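Transcriptional regulator (Streptococcus dysgalactiae, PDB 4YV9) senses short hydrophobic peptide pheromones in quorum sensing and, as a DNA-binding transcriptional regulator, probably adjusts gene expression in response. Local coordinates at residues B[208-212]-B[227-231]. Numbering follows the deposited sequence.
Sequences IEKIE and FLYVH
Ile208 and Ile211 face His231 and Phe227 across two antiparallel helical segments, 208-212 and 227-231, whose N-to-C directions lie at 165° and whose axes come within 12.1 Å. The segments belong to the consecutive helices 201-215 and 221-236, a helical hairpin of the kind from which TPR-like repeat domains such as the Rgg C-terminal domain are built. The wide spacing leaves room for an aromatic ring, and Phe227 supplies it. A chi1 of -174° places its CG opposite the backbone N, which sends the ring toward helix 201-215. Branched, apolar Ile211 suits its buried place and presents CG2 to one face, 3.6 Å from the centroid of the Phe227 ring and only 7° off the normal, a well-centred CH-pi contact. On the opposite face lies CB of His231, one helical turn on, offset toward the rim. Glu212 suits the border of this buried patch because its aliphatic CG can pack 3.8 Å from CE2 of Phe227 while its extended chain carries the carboxylate onward. That group, nearly perpendicular to the phenyl plane, ends with OE2 4.7 Å from ND1 of His231, where it might favour a protonated imidazole, though no hydrogen bond joins them. Beta-branched Ile208 serves both rings: CG2 reaches CZ of Phe227 and makes a less centred CH-pi contact over the rim of one imidazole face. His231 is partly exposed, so a polar ring is tolerated there. Ile211 and Val230 also pack on helix 179-197, whereas Leu228 meets Leu257 of the second subunit. The CD1 methyl of Ile208, ending its other branch, lies 3.7 Å from CD2 of His231.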
loop_
_atom_site.group_PDB
_atom_site.type_symbol
_atom_site.label_atom_id
_atom_site.label_comp_id
_atom_site.label_asym_id
_atom_site.label_seq_id
_atom_site.Cartn_x
_atom_site.Cartn_y
_atom_site.Cartn_z
ATOM N N ILE B 208 -15.902 16.332 0.836
ATOM C CA ILE B 208 -16.733 15.162 0.609
ATOM C C ILE B 208 -16.619 14.691 -0.841
ATOM O O ILE B 208 -16.430 13.504 -1.112
ATOM C CB ILE B 208 -18.205 15.484 0.958
ATOM C CG1 ILE B 208 -18.380 15.506 2.477
ATOM C CG2 ILE B 208 -19.156 14.495 0.308
ATOM C CD1 ILE B 208 -19.592 16.330 2.931
ATOM N N GLU B 209 -16.713 15.635 -1.769
ATOM C CA GLU B 209 -16.540 15.323 -3.189
ATOM C C GLU B 209 -15.140 14.745 -3.479
ATOM O O GLU B 209 -15.020 13.738 -4.172
ATOM C CB GLU B 209 -16.803 16.573 -4.032
ATOM C CG GLU B 209 -16.636 16.374 -5.521
ATOM C CD GLU B 209 -15.218 16.649 -5.994
ATOM O OE1 GLU B 209 -14.442 17.262 -5.229
ATOM O OE2 GLU B 209 -14.889 16.245 -7.122
ATOM N N LYS B 210 -14.093 15.371 -2.938
ATOM C CA LYS B 210 -12.724 14.863 -3.092
ATOM C C LYS B 210 -12.555 13.470 -2.488
ATOM O O LYS B 210 -11.959 12.593 -3.102
ATOM C CB LYS B 210 -11.703 15.805 -2.448
ATOM C CG LYS B 210 -11.715 17.225 -2.978
ATOM C CD LYS B 210 -11.419 17.285 -4.474
ATOM C CE LYS B 210 -10.027 16.811 -4.815
ATOM N NZ LYS B 210 -9.801 16.933 -6.309
ATOM N N ILE B 211 -13.070 13.268 -1.279
ATOM C CA ILE B 211 -12.928 11.976 -0.614
ATOM C C ILE B 211 -13.649 10.888 -1.408
ATOM O O ILE B 211 -13.133 9.794 -1.574
ATOM C CB ILE B 211 -13.446 12.023 0.835
ATOM C CG1 ILE B 211 -12.484 12.843 1.712
ATOM C CG2 ILE B 211 -13.566 10.615 1.413
ATOM C CD1 ILE B 211 -13.135 13.395 3.014
ATOM N N GLU B 212 -14.831 11.198 -1.925
ATOM C CA GLU B 212 -15.562 10.227 -2.728
ATOM C C GLU B 212 -14.743 9.841 -3.950
ATOM O O GLU B 212 -14.712 8.668 -4.340
ATOM C CB GLU B 212 -16.919 10.781 -3.161
ATOM C CG GLU B 212 -17.904 10.907 -2.026
ATOM C CD GLU B 212 -19.176 11.631 -2.431
ATOM O OE1 GLU B 212 -19.185 12.297 -3.492
ATOM O OE2 GLU B 212 -20.168 11.523 -1.684
ATOM N N PHE B 227 -15.532 7.512 6.881
ATOM C CA PHE B 227 -16.251 8.456 6.023
ATOM C C PHE B 227 -17.769 8.263 6.106
ATOM O O PHE B 227 -18.521 9.229 6.036
ATOM C CB PHE B 227 -15.772 8.319 4.581
ATOM C CG PHE B 227 -16.342 9.350 3.642
ATOM C CD1 PHE B 227 -16.241 10.706 3.923
ATOM C CD2 PHE B 227 -16.965 8.962 2.474
ATOM C CE1 PHE B 227 -16.764 11.653 3.058
ATOM C CE2 PHE B 227 -17.488 9.909 1.604
ATOM C CZ PHE B 227 -17.385 11.253 1.902
ATOM N N LEU B 228 -18.225 7.022 6.259
ATOM C CA LEU B 228 -19.657 6.783 6.481
ATOM C C LEU B 228 -20.112 7.548 7.723
ATOM O O LEU B 228 -21.170 8.166 7.736
ATOM C CB LEU B 228 -19.943 5.287 6.652
ATOM C CG LEU B 228 -21.381 4.879 6.957
ATOM C CD1 LEU B 228 -22.311 5.344 5.854
ATOM C CD2 LEU B 228 -21.433 3.369 7.098
ATOM N N TYR B 229 -19.281 7.524 8.758
ATOM C CA TYR B 229 -19.651 8.151 10.022
ATOM C C TYR B 229 -19.630 9.668 9.891
ATOM O O TYR B 229 -20.576 10.337 10.256
ATOM C CB TYR B 229 -18.716 7.714 11.149
ATOM C CG TYR B 229 -19.149 8.258 12.494
ATOM C CD1 TYR B 229 -18.781 9.540 12.899
ATOM C CD2 TYR B 229 -19.925 7.497 13.354
ATOM C CE1 TYR B 229 -19.168 10.044 14.119
ATOM C CE2 TYR B 229 -20.313 7.995 14.579
ATOM C CZ TYR B 229 -19.934 9.272 14.952
ATOM O OH TYR B 229 -20.325 9.774 16.163
ATOM N N VAL B 230 -18.542 10.184 9.333
ATOM C CA VAL B 230 -18.261 11.610 9.315
ATOM C C VAL B 230 -19.218 12.345 8.389
ATOM O O VAL B 230 -19.724 13.425 8.711
ATOM C CB VAL B 230 -16.797 11.853 8.870
ATOM C CG1 VAL B 230 -16.557 13.326 8.566
ATOM C CG2 VAL B 230 -15.825 11.331 9.941
ATOM N N HIS B 231 -19.467 11.743 7.232
ATOM C CA HIS B 231 -20.422 12.287 6.281
ATOM C C HIS B 231 -21.834 12.261 6.879
ATOM O O HIS B 231 -22.607 13.200 6.705
ATOM C CB HIS B 231 -20.358 11.499 4.969
ATOM C CG HIS B 231 -21.159 12.102 3.861
ATOM N ND1 HIS B 231 -21.590 11.374 2.773
ATOM C CD2 HIS B 231 -21.604 13.366 3.666
ATOM C CE1 HIS B 231 -22.275 12.160 1.962
ATOM N NE2 HIS B 231 -22.295 13.375 2.479
#